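Local coordinates for protein 3-oxoadipate enol-lactonase (Burkholderia xenovorans, PDB 2XUA) that probably hydrolyses 3-oxoadipate enol-lactone in the breakdown of catechol-derived compounds, using an alpha/beta-hydrolase fold, at residues Thr37-Trp42 against Arg57-Gly62. Residues are numbered along the deposited sequence; the frame is centred on the assembly and turned at random.
Sequences TDLSMW and RYDTRG
L39 sits between the side chains of R57 and D59, and its backbone is gripped from both: a worked example of how a short 3-10 turn is fastened to the end of a strand. Its amide donates to D59 OD1 (L39 N to D59 OD1 2.8 Å), meeting that oxygen nearly along the C-O axis, while its carbonyl receives R57. There the guanidinium lies with L39 O at its edge and in its plane, R57 NH1 to L39 O 3.2 Å in a fairly straight bond of 162°, although the donor stands above the carbonyl plane. A bend at chi3 (-79°) turns the arginine toward this oxygen, and R57 CD packs against W42 CB at 3.7 Å.

The tight part is here: L39 crosses both R57 and D59 at about a right angle, L39 CB 3.8 Å from R57 CB. Toward T37 and T60 the fit is looser though still buried, a water standing in for direct contact by donating to T37 O and accepting from T60 N. The contact opens toward solvent at D38, whose OD1 closes an Asx turn: S40 OG takes its syn lone pair, S40 N comes from above the carboxylate plane. D38 OD2 lies 4.6 Å from D59 OD2, a repulsion probably eased by the donors on both acids, H65 N among them.

R57 NH2 makes salt bridges to D19 and to D176 of the second subunit. Within the alpha/beta-hydrolase fold, the contact ties the loop between strand 28-32 and helix 43-52 to the end of strand 54-58, with strand 12-19 alongside, helix 75-88 against Y58 and T60, and strand 94-99 against W42.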
loop_
_atom_site.group_PDB
_atom_site.type_symbol
_atom_site.label_atom_id
_atom_site.label_comp_id
_atom_site.label_asym_id
_atom_site.label_seq_id
_atom_site.Cartn_x
_atom_site.Cartn_y
_atom_site.Cartn_z
ATOM N N THR B 37 -2.883 -10.043 -2.973
ATOM C CA THR B 37 -3.008 -8.787 -2.196
ATOM C C THR B 37 -1.883 -8.742 -1.173
ATOM O O THR B 37 -1.184 -9.721 -0.972
ATOM C CB THR B 37 -4.361 -8.667 -1.457
ATOM O OG1 THR B 37 -4.430 -9.690 -0.468
ATOM C CG2 THR B 37 -5.531 -8.862 -2.435
ATOM N N ASP B 38 -1.734 -7.617 -0.505
ATOM C CA ASP B 38 -0.857 -7.573 0.642
ATOM C C ASP B 38 -1.642 -7.004 1.804
ATOM O O ASP B 38 -2.843 -6.791 1.692
ATOM C CB ASP B 38 0.417 -6.786 0.349
ATOM C CG ASP B 38 0.220 -5.289 0.255
ATOM O OD1 ASP B 38 -0.903 -4.815 0.371
ATOM O OD2 ASP B 38 1.230 -4.559 0.079
ATOM N N LEU B 39 -0.965 -6.737 2.931
ATOM C CA LEU B 39 -1.708 -6.394 4.120
ATOM C C LEU B 39 -2.429 -5.051 4.103
ATOM O O LEU B 39 -3.219 -4.787 5.020
ATOM C CB LEU B 39 -0.848 -6.619 5.359
ATOM C CG LEU B 39 0.229 -5.721 6.003
ATOM C CD1 LEU B 39 1.556 -6.309 6.128
ATOM C CD2 LEU B 39 0.252 -4.196 5.776
ATOM N N SER B 40 -2.163 -4.212 3.082
ATOM C CA SER B 40 -2.901 -2.954 2.889
ATOM C C SER B 40 -4.362 -3.187 2.577
ATOM O O SER B 40 -5.218 -2.277 2.744
ATOM C CB SER B 40 -2.248 -2.078 1.779
ATOM O OG SER B 40 -2.401 -2.650 0.449
HETATM N N MSE B 41 -4.690 -4.400 2.106
HETATM C CA MSE B 41 -6.112 -4.654 1.739
HETATM C C MSE B 41 -7.056 -4.550 2.938
HETATM O O MSE B 41 -8.221 -4.302 2.760
HETATM C CB MSE B 41 -6.275 -6.007 1.053
HETATM C CG MSE B 41 -5.992 -7.166 2.019
HETATM SE SE MSE B 41 -6.932 -8.714 1.374
HETATM C CE MSE B 41 -8.769 -8.259 1.817
ATOM N N TRP B 42 -6.537 -4.679 4.180
ATOM C CA TRP B 42 -7.383 -4.624 5.356
ATOM C C TRP B 42 -7.410 -3.211 5.953
ATOM O O TRP B 42 -7.954 -3.007 7.005
ATOM C CB TRP B 42 -6.789 -5.559 6.425
ATOM C CG TRP B 42 -6.944 -7.003 6.055
ATOM C CD1 TRP B 42 -5.947 -7.881 5.774
ATOM C CD2 TRP B 42 -8.181 -7.743 6.001
ATOM N NE1 TRP B 42 -6.487 -9.116 5.474
ATOM C CE2 TRP B 42 -7.850 -9.073 5.620
ATOM C CE3 TRP B 42 -9.520 -7.398 6.170
ATOM C CZ2 TRP B 42 -8.815 -10.082 5.439
ATOM C CZ3 TRP B 42 -10.501 -8.392 6.016
ATOM C CH2 TRP B 42 -10.130 -9.733 5.631
ATOM N N ARG B 57 -1.635 -8.105 11.190
ATOM C CA ARG B 57 -1.715 -8.370 9.743
ATOM C C ARG B 57 -0.373 -8.869 9.264
ATOM O O ARG B 57 0.675 -8.570 9.892
ATOM C CB ARG B 57 -2.022 -7.069 8.992
ATOM C CG ARG B 57 -3.456 -6.626 9.185
ATOM C CD ARG B 57 -3.617 -5.286 8.404
ATOM N NE ARG B 57 -3.062 -4.184 9.192
ATOM C CZ ARG B 57 -2.708 -2.969 8.701
ATOM N NH1 ARG B 57 -2.775 -2.704 7.417
ATOM N NH2 ARG B 57 -2.297 -1.991 9.509
ATOM N N TYR B 58 -0.354 -9.565 8.126
ATOM C CA TYR B 58 0.901 -10.046 7.620
ATOM C C TYR B 58 0.772 -10.252 6.113
ATOM O O TYR B 58 -0.333 -10.338 5.579
ATOM C CB TYR B 58 1.312 -11.357 8.369
ATOM C CG TYR B 58 0.477 -12.548 7.997
ATOM C CD1 TYR B 58 0.961 -13.525 7.103
ATOM C CD2 TYR B 58 -0.775 -12.740 8.554
ATOM C CE1 TYR B 58 0.148 -14.633 6.722
ATOM C CE2 TYR B 58 -1.582 -13.832 8.193
ATOM C CZ TYR B 58 -1.113 -14.748 7.262
ATOM O OH TYR B 58 -1.896 -15.813 6.929
ATOM N N ASP B 59 1.908 -10.272 5.440
ATOM C CA ASP B 59 1.958 -10.640 4.029
ATOM C C ASP B 59 2.152 -12.146 3.953
ATOM O O ASP B 59 3.177 -12.697 4.401
ATOM C CB ASP B 59 3.066 -9.881 3.309
ATOM C CG ASP B 59 2.685 -8.410 3.052
ATOM O OD1 ASP B 59 1.526 -8.077 3.228
ATOM O OD2 ASP B 59 3.517 -7.571 2.663
ATOM N N THR B 60 1.167 -12.805 3.362
ATOM C CA THR B 60 1.262 -14.268 3.161
ATOM C C THR B 60 2.551 -14.590 2.397
ATOM O O THR B 60 3.021 -13.802 1.591
ATOM C CB THR B 60 0.021 -14.713 2.351
ATOM O OG1 THR B 60 -1.175 -14.373 3.074
ATOM C CG2 THR B 60 0.029 -16.276 2.093
ATOM N N ARG B 61 3.151 -15.753 2.618
ATOM C CA ARG B 61 4.346 -16.097 1.835
ATOM C C ARG B 61 4.059 -15.921 0.329
ATOM O O ARG B 61 2.947 -16.132 -0.143
ATOM C CB ARG B 61 4.786 -17.561 2.101
ATOM C CG ARG B 61 3.700 -18.568 1.892
ATOM C CD ARG B 61 4.406 -20.000 1.802
ATOM N NE ARG B 61 4.969 -20.362 3.116
ATOM C CZ ARG B 61 5.953 -21.241 3.327
ATOM N NH1 ARG B 61 6.521 -21.886 2.306
ATOM N NH2 ARG B 61 6.345 -21.502 4.573
ATOM N N GLY B 62 5.069 -15.514 -0.395
ATOM C CA GLY B 62 4.967 -15.238 -1.822
ATOM C C GLY B 62 4.380 -13.881 -2.153
ATOM O O GLY B 62 4.231 -13.593 -3.331
HETATM O O HOH W 1 -0.698 -11.560 1.180
#